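Local coordinates for protein separin (PDB 5U1T) that acts as a caspase-like cysteine protease that cleaves the cohesin subunit MCD1/SCC1 at the onset of anaphase, so that chromosomes can segregate, at residues L113-F121 against H152-Y163; L411-V422 against T434-I442. All coordinates share one frame; numbering follows the deposited sequence.

Contact 1: L113-F121 against H152-Y163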
loop_
_atom_site.group_PDB
_atom_site.type_symbol
_atom_site.label_atom_id
_atom_site.label_comp_id
_atom_site.label_asym_id
_atom_site.label_seq_id
_atom_site.Cartn_x
_atom_site.Cartn_y
_atom_site.Cartn_z
ATOM N N LEU A 113 -61.787 -9.679 23.087
ATOM C CA LEU A 113 -62.267 -8.818 22.016
ATOM C C LEU A 113 -62.111 -7.356 22.426
ATOM O O LEU A 113 -62.049 -6.464 21.588
ATOM C CB LEU A 113 -63.715 -9.146 21.667
ATOM C CG LEU A 113 -63.943 -10.426 20.855
ATOM C CD1 LEU A 113 -65.407 -10.519 20.391
ATOM C CD2 LEU A 113 -62.982 -10.478 19.662
ATOM N N LYS A 114 -62.015 -7.122 23.727
ATOM C CA LYS A 114 -61.902 -5.771 24.251
ATOM C C LYS A 114 -60.569 -5.169 23.827
ATOM O O LYS A 114 -60.467 -3.965 23.572
ATOM C CB LYS A 114 -62.059 -5.788 25.774
ATOM C CG LYS A 114 -61.561 -4.559 26.510
ATOM C CD LYS A 114 -60.605 -5.011 27.606
ATOM C CE LYS A 114 -60.087 -3.867 28.448
ATOM N NZ LYS A 114 -59.032 -4.372 29.380
ATOM N N ASN A 115 -59.557 -6.026 23.732
ATOM C CA ASN A 115 -58.221 -5.616 23.305
ATOM C C ASN A 115 -58.180 -5.235 21.803
ATOM O O ASN A 115 -57.506 -4.284 21.417
ATOM C CB ASN A 115 -57.206 -6.730 23.608
ATOM C CG ASN A 115 -56.971 -6.952 25.114
ATOM O OD1 ASN A 115 -57.009 -6.017 25.921
ATOM N ND2 ASN A 115 -56.687 -8.200 25.482
ATOM N N ILE A 116 -58.905 -5.989 20.978
ATOM C CA ILE A 116 -59.155 -5.647 19.582
ATOM C C ILE A 116 -59.792 -4.265 19.453
ATOM O O ILE A 116 -59.252 -3.379 18.782
ATOM C CB ILE A 116 -60.080 -6.686 18.910
ATOM C CG1 ILE A 116 -59.448 -8.080 18.964
ATOM C CG2 ILE A 116 -60.448 -6.278 17.484
ATOM C CD1 ILE A 116 -57.990 -8.142 18.517
ATOM N N LEU A 117 -60.932 -4.092 20.114
ATOM C CA LEU A 117 -61.692 -2.850 20.082
ATOM C C LEU A 117 -60.883 -1.598 20.399
ATOM O O LEU A 117 -61.036 -0.590 19.736
ATOM C CB LEU A 117 -62.878 -2.943 21.056
ATOM C CG LEU A 117 -63.976 -3.923 20.656
ATOM C CD1 LEU A 117 -65.026 -4.027 21.740
ATOM C CD2 LEU A 117 -64.603 -3.517 19.337
ATOM N N LEU A 118 -60.029 -1.637 21.409
ATOM C CA LEU A 118 -59.275 -0.436 21.743
ATOM C C LEU A 118 -57.831 -0.454 21.191
ATOM O O LEU A 118 -56.967 0.279 21.671
ATOM C CB LEU A 118 -59.271 -0.227 23.259
ATOM C CG LEU A 118 -60.650 -0.231 23.945
ATOM C CD1 LEU A 118 -60.559 0.114 25.414
ATOM C CD2 LEU A 118 -61.613 0.722 23.271
ATOM N N ALA A 119 -57.568 -1.254 20.160
ATOM C CA ALA A 119 -56.251 -1.225 19.509
ATOM C C ALA A 119 -56.046 0.035 18.701
ATOM O O ALA A 119 -56.919 0.441 17.940
ATOM C CB ALA A 119 -56.066 -2.435 18.613
ATOM N N ASP A 120 -54.884 0.646 18.851
ATOM C CA ASP A 120 -54.542 1.781 18.012
ATOM C C ASP A 120 -54.285 1.389 16.565
ATOM O O ASP A 120 -53.935 0.244 16.269
ATOM C CB ASP A 120 -53.326 2.485 18.567
ATOM C CG ASP A 120 -53.685 3.482 19.610
ATOM O OD1 ASP A 120 -54.252 4.534 19.238
ATOM O OD2 ASP A 120 -53.420 3.220 20.798
ATOM N N PHE A 121 -54.471 2.343 15.658
ATOM C CA PHE A 121 -54.031 2.156 14.281
ATOM C C PHE A 121 -52.507 2.208 14.192
ATOM O O PHE A 121 -51.867 3.006 14.868
ATOM C CB PHE A 121 -54.634 3.217 13.371
ATOM C CG PHE A 121 -56.088 3.016 13.073
ATOM C CD1 PHE A 121 -57.063 3.479 13.946
ATOM C CD2 PHE A 121 -56.490 2.388 11.901
ATOM C CE1 PHE A 121 -58.424 3.308 13.658
ATOM C CE2 PHE A 121 -57.846 2.217 11.601
ATOM C CZ PHE A 121 -58.812 2.674 12.482
ATOM N N HIS A 152 -66.717 -0.885 27.649
ATOM C CA HIS A 152 -65.704 -0.898 26.599
ATOM C C HIS A 152 -66.250 -0.398 25.269
ATOM O O HIS A 152 -65.542 0.250 24.495
ATOM C CB HIS A 152 -65.144 -2.298 26.431
ATOM C CG HIS A 152 -64.671 -2.893 27.711
ATOM N ND1 HIS A 152 -63.870 -2.200 28.590
ATOM C CD2 HIS A 152 -64.882 -4.110 28.263
ATOM C CE1 HIS A 152 -63.608 -2.966 29.634
ATOM N NE2 HIS A 152 -64.209 -4.129 29.459
ATOM N N ILE A 153 -67.508 -0.713 24.997
ATOM C CA ILE A 153 -68.114 -0.294 23.754
ATOM C C ILE A 153 -68.343 1.202 23.819
ATOM O O ILE A 153 -68.146 1.916 22.834
ATOM C CB ILE A 153 -69.403 -1.055 23.491
ATOM C CG1 ILE A 153 -69.050 -2.439 22.963
ATOM C CG2 ILE A 153 -70.253 -0.345 22.473
ATOM C CD1 ILE A 153 -70.105 -3.441 23.216
ATOM N N LEU A 154 -68.714 1.684 24.999
ATOM C CA LEU A 154 -68.847 3.116 25.193
ATOM C C LEU A 154 -67.486 3.802 25.050
ATOM O O LEU A 154 -67.371 4.778 24.316
ATOM C CB LEU A 154 -69.479 3.423 26.548
ATOM C CG LEU A 154 -70.956 3.014 26.675
ATOM C CD1 LEU A 154 -71.546 3.367 28.042
ATOM C CD2 LEU A 154 -71.807 3.606 25.552
ATOM N N GLU A 155 -66.455 3.275 25.715
ATOM C CA GLU A 155 -65.091 3.843 25.655
ATOM C C GLU A 155 -64.569 3.950 24.213
ATOM O O GLU A 155 -64.037 4.986 23.796
ATOM C CB GLU A 155 -64.129 3.002 26.513
ATOM C CG GLU A 155 -62.647 3.128 26.146
ATOM C CD GLU A 155 -62.014 4.465 26.546
ATOM O OE1 GLU A 155 -60.819 4.681 26.215
ATOM O OE2 GLU A 155 -62.702 5.295 27.189
ATOM N N LEU A 156 -64.745 2.859 23.476
ATOM C CA LEU A 156 -64.524 2.803 22.039
ATOM C C LEU A 156 -65.144 3.983 21.311
ATOM O O LEU A 156 -64.452 4.785 20.689
ATOM C CB LEU A 156 -65.106 1.505 21.482
ATOM C CG LEU A 156 -65.126 1.366 19.971
ATOM C CD1 LEU A 156 -63.697 1.270 19.536
ATOM C CD2 LEU A 156 -65.921 0.146 19.538
ATOM N N PHE A 157 -66.464 4.084 21.397
ATOM C CA PHE A 157 -67.183 5.060 20.607
ATOM C C PHE A 157 -67.025 6.460 21.180
ATOM O O PHE A 157 -67.056 7.433 20.433
ATOM C CB PHE A 157 -68.643 4.655 20.482
ATOM C CG PHE A 157 -68.889 3.630 19.398
ATOM C CD1 PHE A 157 -68.847 3.995 18.053
ATOM C CD2 PHE A 157 -69.152 2.311 19.709
ATOM C CE1 PHE A 157 -69.075 3.060 17.046
ATOM C CE2 PHE A 157 -69.377 1.376 18.703
ATOM C CZ PHE A 157 -69.341 1.750 17.376
ATOM N N SER A 158 -66.803 6.557 22.489
ATOM C CA SER A 158 -66.428 7.835 23.104
ATOM C C SER A 158 -65.244 8.448 22.359
ATOM O O SER A 158 -65.288 9.603 21.963
ATOM C CB SER A 158 -66.085 7.657 24.594
ATOM O OG SER A 158 -65.689 8.880 25.208
ATOM N N HIS A 159 -64.196 7.654 22.161
ATOM C CA HIS A 159 -63.012 8.095 21.432
ATOM C C HIS A 159 -62.945 7.488 20.038
ATOM O O HIS A 159 -61.889 7.028 19.615
ATOM C CB HIS A 159 -61.745 7.736 22.195
ATOM C CG HIS A 159 -61.664 8.368 23.542
ATOM N ND1 HIS A 159 -61.951 7.682 24.704
ATOM C CD2 HIS A 159 -61.337 9.626 23.916
ATOM C CE1 HIS A 159 -61.797 8.491 25.736
ATOM N NE2 HIS A 159 -61.427 9.678 25.284
ATOM N N ASP A 160 -64.079 7.497 19.338
ATOM C CA ASP A 160 -64.176 7.023 17.959
ATOM C C ASP A 160 -63.158 7.665 17.009
ATOM O O ASP A 160 -62.722 7.025 16.050
ATOM C CB ASP A 160 -65.589 7.270 17.426
ATOM C CG ASP A 160 -66.023 8.713 17.574
ATOM O OD1 ASP A 160 -65.175 9.574 17.902
ATOM O OD2 ASP A 160 -67.217 8.989 17.356
ATOM N N LYS A 161 -62.795 8.922 17.264
ATOM C CA LYS A 161 -61.800 9.623 16.453
ATOM C C LYS A 161 -60.471 8.881 16.425
ATOM O O LYS A 161 -59.738 8.905 15.431
ATOM C CB LYS A 161 -61.585 11.041 16.975
ATOM C CG LYS A 161 -62.481 12.053 16.326
ATOM C CD LYS A 161 -62.943 13.105 17.306
ATOM C CE LYS A 161 -62.146 14.392 17.174
ATOM N NZ LYS A 161 -62.837 15.529 17.881
ATOM N N ARG A 162 -60.163 8.220 17.531
ATOM C CA ARG A 162 -58.895 7.545 17.672
ATOM C C ARG A 162 -58.995 6.075 17.318
ATOM O O ARG A 162 -58.134 5.547 16.614
ATOM C CB ARG A 162 -58.375 7.710 19.091
ATOM C CG ARG A 162 -57.354 6.688 19.471
ATOM C CD ARG A 162 -56.859 6.925 20.868
ATOM N NE ARG A 162 -55.881 5.923 21.253
ATOM C CZ ARG A 162 -55.324 5.845 22.453
ATOM N NH1 ARG A 162 -54.430 4.898 22.704
ATOM N NH2 ARG A 162 -55.650 6.715 23.397
ATOM N N TYR A 163 -60.038 5.401 17.785
ATOM C CA TYR A 163 -60.081 3.959 17.578
ATOM C C TYR A 163 -60.689 3.551 16.242
ATOM O O TYR A 163 -60.475 2.430 15.787
ATOM C CB TYR A 163 -60.834 3.273 18.714
ATOM C CG TYR A 163 -60.234 3.543 20.068
ATOM C CD1 TYR A 163 -58.899 3.228 20.340
ATOM C CD2 TYR A 163 -61.004 4.112 21.085
ATOM C CE1 TYR A 163 -58.343 3.481 21.587
ATOM C CE2 TYR A 163 -60.462 4.366 22.331
ATOM C CZ TYR A 163 -59.133 4.050 22.574
ATOM O OH TYR A 163 -58.616 4.316 23.815
#

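Contact 2: L411-V422 against T434-I442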
loop_
_atom_site.group_PDB
_atom_site.type_symbol
_atom_site.label_atom_id
_atom_site.label_comp_id
_atom_site.label_asym_id
_atom_site.label_seq_id
_atom_site.Cartn_x
_atom_site.Cartn_y
_atom_site.Cartn_z
ATOM N N LEU A 411 -38.310 1.304 33.666
ATOM C CA LEU A 411 -37.508 1.342 32.449
ATOM C C LEU A 411 -38.193 0.524 31.372
ATOM O O LEU A 411 -38.270 0.951 30.221
ATOM C CB LEU A 411 -36.087 0.824 32.692
ATOM C CG LEU A 411 -35.157 0.920 31.484
ATOM C CD1 LEU A 411 -35.028 2.370 31.062
ATOM C CD2 LEU A 411 -33.793 0.320 31.784
ATOM N N LEU A 412 -38.696 -0.651 31.743
ATOM C CA LEU A 412 -39.477 -1.442 30.802
ATOM C C LEU A 412 -40.684 -0.628 30.354
ATOM O O LEU A 412 -41.029 -0.618 29.172
ATOM C CB LEU A 412 -39.912 -2.771 31.413
ATOM C CG LEU A 412 -38.868 -3.889 31.393
ATOM C CD1 LEU A 412 -39.299 -5.046 32.275
ATOM C CD2 LEU A 412 -38.624 -4.360 29.978
ATOM N N LYS A 413 -41.299 0.098 31.277
ATOM C CA LYS A 413 -42.443 0.914 30.898
ATOM C C LYS A 413 -42.008 2.046 29.963
ATOM O O LYS A 413 -42.718 2.415 29.030
ATOM C CB LYS A 413 -43.155 1.469 32.136
ATOM C CG LYS A 413 -44.649 1.675 31.915
ATOM C CD LYS A 413 -45.287 2.518 32.996
ATOM C CE LYS A 413 -46.809 2.685 32.764
ATOM N NZ LYS A 413 -47.107 3.232 31.391
ATOM N N THR A 414 -40.823 2.579 30.209
ATOM C CA THR A 414 -40.261 3.628 29.372
ATOM C C THR A 414 -39.992 3.150 27.938
ATOM O O THR A 414 -40.469 3.761 26.979
ATOM C CB THR A 414 -38.957 4.162 29.989
ATOM O OG1 THR A 414 -39.247 4.736 31.273
ATOM C CG2 THR A 414 -38.292 5.205 29.068
ATOM N N ALA A 415 -39.224 2.069 27.803
ATOM C CA ALA A 415 -38.951 1.438 26.514
ATOM C C ALA A 415 -40.217 1.238 25.692
ATOM O O ALA A 415 -40.291 1.608 24.519
ATOM C CB ALA A 415 -38.254 0.093 26.729
ATOM N N ASN A 416 -41.227 0.652 26.315
ATOM C CA ASN A 416 -42.438 0.328 25.584
ATOM C C ASN A 416 -43.205 1.550 25.116
ATOM O O ASN A 416 -43.775 1.542 24.035
ATOM C CB ASN A 416 -43.335 -0.555 26.423
ATOM C CG ASN A 416 -44.128 -1.505 25.581
ATOM O OD1 ASN A 416 -43.712 -1.880 24.490
ATOM N ND2 ASN A 416 -45.295 -1.891 26.071
ATOM N N LEU A 417 -43.212 2.606 25.918
ATOM C CA LEU A 417 -43.903 3.819 25.515
ATOM C C LEU A 417 -43.187 4.441 24.334
ATOM O O LEU A 417 -43.819 4.983 23.420
ATOM C CB LEU A 417 -43.987 4.808 26.667
ATOM C CG LEU A 417 -44.873 6.020 26.396
ATOM C CD1 LEU A 417 -46.202 5.570 25.869
ATOM C CD2 LEU A 417 -45.044 6.816 27.661
ATOM N N GLU A 418 -41.857 4.361 24.375
ATOM C CA GLU A 418 -41.007 4.774 23.269
ATOM C C GLU A 418 -41.409 4.031 21.998
ATOM O O GLU A 418 -41.715 4.646 20.977
ATOM C CB GLU A 418 -39.531 4.516 23.609
ATOM C CG GLU A 418 -38.545 5.095 22.620
ATOM C CD GLU A 418 -38.862 6.552 22.275
ATOM O OE1 GLU A 418 -38.787 7.426 23.174
ATOM O OE2 GLU A 418 -39.197 6.823 21.097
ATOM N N ILE A 419 -41.424 2.703 22.083
ATOM C CA ILE A 419 -41.861 1.861 20.976
ATOM C C ILE A 419 -43.269 2.201 20.508
ATOM O O ILE A 419 -43.538 2.268 19.303
ATOM C CB ILE A 419 -41.820 0.382 21.353
ATOM C CG1 ILE A 419 -40.370 -0.087 21.474
ATOM C CG2 ILE A 419 -42.561 -0.447 20.323
ATOM C CD1 ILE A 419 -39.541 0.130 20.213
ATOM N N SER A 420 -44.164 2.424 21.459
ATOM C CA SER A 420 -45.527 2.773 21.115
ATOM C C SER A 420 -45.533 3.954 20.168
ATOM O O SER A 420 -46.055 3.854 19.061
ATOM C CB SER A 420 -46.365 3.076 22.362
ATOM O OG SER A 420 -46.764 1.870 22.991
ATOM N N ASN A 421 -44.922 5.028 20.619
ATOM C CA ASN A 421 -44.784 6.259 19.881
ATOM C C ASN A 421 -44.236 6.043 18.490
ATOM O O ASN A 421 -44.674 6.638 17.528
ATOM C CB ASN A 421 -43.818 7.140 20.639
ATOM C CG ASN A 421 -43.583 8.439 19.956
ATOM O OD1 ASN A 421 -44.154 8.706 18.928
ATOM N ND2 ASN A 421 -42.740 9.249 20.517
ATOM N N VAL A 422 -43.237 5.202 18.413
ATOM C CA VAL A 422 -42.612 4.869 17.149
ATOM C C VAL A 422 -43.666 4.293 16.215
ATOM O O VAL A 422 -43.786 4.716 15.068
ATOM C CB VAL A 422 -41.471 3.862 17.299
ATOM C CG1 VAL A 422 -41.058 3.365 15.942
ATOM C CG2 VAL A 422 -40.288 4.488 18.024
ATOM N N THR A 434 -34.638 6.984 18.052
ATOM C CA THR A 434 -35.004 5.910 18.954
ATOM C C THR A 434 -33.785 5.110 19.378
ATOM O O THR A 434 -33.591 4.850 20.567
ATOM C CB THR A 434 -36.034 4.967 18.315
ATOM O OG1 THR A 434 -37.238 5.701 18.038
ATOM C CG2 THR A 434 -36.353 3.815 19.253
ATOM N N ILE A 435 -32.961 4.734 18.405
ATOM C CA ILE A 435 -31.805 3.897 18.668
ATOM C C ILE A 435 -30.886 4.608 19.653
ATOM O O ILE A 435 -30.329 3.983 20.555
ATOM C CB ILE A 435 -31.062 3.543 17.348
ATOM C CG1 ILE A 435 -32.031 2.850 16.390
ATOM C CG2 ILE A 435 -29.864 2.646 17.610
ATOM C CD1 ILE A 435 -31.389 2.269 15.178
ATOM N N LEU A 436 -30.760 5.922 19.500
ATOM C CA LEU A 436 -29.901 6.701 20.385
ATOM C C LEU A 436 -30.534 6.806 21.762
ATOM O O LEU A 436 -29.824 6.834 22.770
ATOM C CB LEU A 436 -29.633 8.096 19.816
ATOM C CG LEU A 436 -28.794 8.181 18.541
ATOM C CD1 LEU A 436 -28.666 9.622 18.082
ATOM C CD2 LEU A 436 -27.434 7.558 18.757
ATOM N N LYS A 437 -31.868 6.869 21.801
ATOM C CA LYS A 437 -32.609 6.839 23.069
ATOM C C LYS A 437 -32.404 5.516 23.782
ATOM O O LYS A 437 -32.098 5.481 24.970
ATOM C CB LYS A 437 -34.110 7.063 22.849
ATOM C CG LYS A 437 -34.507 8.500 22.630
ATOM C CD LYS A 437 -35.991 8.673 22.737
ATOM C CE LYS A 437 -36.360 10.137 22.880
ATOM N NZ LYS A 437 -37.721 10.304 23.510
ATOM N N PHE A 438 -32.581 4.428 23.035
ATOM C CA PHE A 438 -32.488 3.094 23.591
ATOM C C PHE A 438 -31.064 2.826 24.044
ATOM O O PHE A 438 -30.831 2.043 24.964
ATOM C CB PHE A 438 -32.975 2.046 22.584
ATOM C CG PHE A 438 -34.407 1.564 22.843
ATOM C CD1 PHE A 438 -34.658 0.480 23.683
ATOM C CD2 PHE A 438 -35.488 2.198 22.255
ATOM C CE1 PHE A 438 -35.950 0.035 23.916
ATOM C CE2 PHE A 438 -36.788 1.758 22.487
ATOM C CZ PHE A 438 -37.018 0.676 23.320
ATOM N N GLU A 439 -30.111 3.512 23.425
ATOM C CA GLU A 439 -28.756 3.509 23.941
ATOM C C GLU A 439 -28.749 4.000 25.394
ATOM O O GLU A 439 -28.137 3.375 26.254
ATOM C CB GLU A 439 -27.841 4.372 23.081
ATOM C CG GLU A 439 -26.409 4.357 23.548
ATOM C CD GLU A 439 -25.445 4.801 22.464
ATOM O OE1 GLU A 439 -25.825 5.687 21.665
ATOM O OE2 GLU A 439 -24.312 4.264 22.400
ATOM N N LYS A 440 -29.446 5.094 25.684
ATOM C CA LYS A 440 -29.389 5.651 27.032
ATOM C C LYS A 440 -30.147 4.766 28.030
ATOM O O LYS A 440 -29.670 4.578 29.150
ATOM C CB LYS A 440 -29.918 7.094 27.053
ATOM C CG LYS A 440 -29.269 7.996 25.986
ATOM C CD LYS A 440 -28.817 9.390 26.497
ATOM C CE LYS A 440 -27.578 9.892 25.712
ATOM N NZ LYS A 440 -26.993 11.201 26.234
ATOM N N PHE A 441 -31.305 4.222 27.628
ATOM C CA PHE A 441 -32.035 3.229 28.440
ATOM C C PHE A 441 -31.122 2.062 28.811
ATOM O O PHE A 441 -30.906 1.789 29.992
ATOM C CB PHE A 441 -33.269 2.659 27.711
ATOM C CG PHE A 441 -34.238 3.699 27.216
ATOM C CD1 PHE A 441 -34.287 4.965 27.778
ATOM C CD2 PHE A 441 -35.109 3.397 26.182
ATOM C CE1 PHE A 441 -35.173 5.906 27.306
ATOM C CE2 PHE A 441 -35.998 4.340 25.710
ATOM C CZ PHE A 441 -36.025 5.594 26.270
ATOM N N ILE A 442 -30.592 1.388 27.785
ATOM C CA ILE A 442 -29.776 0.196 27.977
ATOM C C ILE A 442 -28.661 0.487 28.956
ATOM O O ILE A 442 -28.450 -0.258 29.907
ATOM C CB ILE A 442 -29.201 -0.322 26.656
ATOM C CG1 ILE A 442 -30.338 -0.828 25.775
ATOM C CG2 ILE A 442 -28.226 -1.456 26.916
ATOM C CD1 ILE A 442 -29.928 -1.157 24.374
#

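Contact 1: L113-F121 against H152-Y163
Leu118 enters the densest part of this contact between Leu156 and Tyr163. Its CD2 methyl sits over one face of the Tyr163 ring, 4.1 Å from the ring centroid, while CG of the neighbouring Arg162 lies over the opposite face. The other methyl of Leu118, CD1, meets Glu155 CG at 3.7 Å. Leu117, one residue earlier, turns the methyl CD2 to Leu156 CD2 at 3.9 Å, the two side chains crossing at about a right angle; Leu137 and Ile140 of helix 129-142 also pack on Leu117. The framework is a pair of nearly parallel helices in the all-helical N-terminal region: helix 113-117 and residues 152-158 run 10.3 Å apart at 9°. Lys133 ties both segments together with hydrogen bonds to the carbonyl oxygens of Leu117, Ala119 and Tyr163. The looser side is the partly exposed start of the pair, where Lys114 lays its CG over the centre of the His152 ring, 3.7 Å from the centroid. Beyond the leucines, Asp120 is gripped side-on by Arg162, NE to OD1 at 2.9 Å and NH1 to OD2 at 2.7 Å. The arginine chain is straight (chi2 179°), which carries the guanidinium to the carboxylate with the two planes only 18° apart. Its NH2 forms salt bridges with Glu380 and Asp384, so one cation serves three acids. A leucine in place of Arg162 would probably leave Asp120 without its partner and Glu380 and Asp384 short of a counter-charge. Nearby, Arg162 O lies at the edge of the Phe121 ring, near its plane and 3.5 Å from CD1.

Contact 2: L411-V422 against T434-I442
Phe441 and Phe438 of 434-442 form the apolar centre against Leu411, Thr414, Ala415 and Ile419 of 411-422. The two helices make an antiparallel helical hairpin, with segment axes 10.8 Å apart at 175°, joined by a short connection between helices 408-425 and 431-444. Phe441 is a knob in the hole formed by Leu411, Thr414, Ala415 and Glu418. The Thr414 methyl CG2 lies over one face of the Phe441 ring, 4.0 Å from its centroid, and Lys437 O, from the same helix as that ring, over the other; the ring is thus sandwiched. Thr414 turns its hydroxyl back along its helix to Phe410 O, leaving the methyl for the ring. At the upstream end of the first helix, Leu411 CD1 packs on Phe441 CB at 3.8 Å. Phe438 lies beside this knob, with Phe441 CD2 over the centre of its ring, and its outer carbons press on the first helix: CE1 meets Ala415 CB at 3.6 Å, and CZ meets Ile419 CG1 at 3.9 Å. Leu458 of helix 448-458 also touches Phe438. Farther along, Val422 CG2 and Thr434 approach tip to tip.

Glu418 links the apolar centre to the polar edge. It is the reciprocal knob, set among Thr434, Lys437, Phe438 and Phe441. With CG anti to the backbone N (chi1 -171°), its CG lies 3.8 Å from Phe438 CE2, and a bend at chi2 turns the carboxylate away from the rings. Lys437, extended beyond CG, runs across the glutamate and also donates to Ser392 OG of helix 388-404. Lys437 NZ meets Glu418 OE1 in a salt bridge of 3.1 Å, on the syn side but 27° out of the carboxylate plane.

Both contacts belong to the all-helical N-terminal part of the chain and lie on the same side of its centre, the centre of contact 1 about 66 Å and that of contact 2 about 45 Å from it. They come in series: 113-121/152-163 is complete before 411-422/434-442 begins. Their centres are 25 Å apart and their nearest atoms about 7 Å, without touching. Other parts of the chain lie beside both: helix 365-384 supplies acids to contact 1, while Leu107 and Phe108, just upstream of helix 113-117, touch the first helix of contact 2. Segments far apart in sequence thus pack together in one helical region, away from the probable active-site Cys1497.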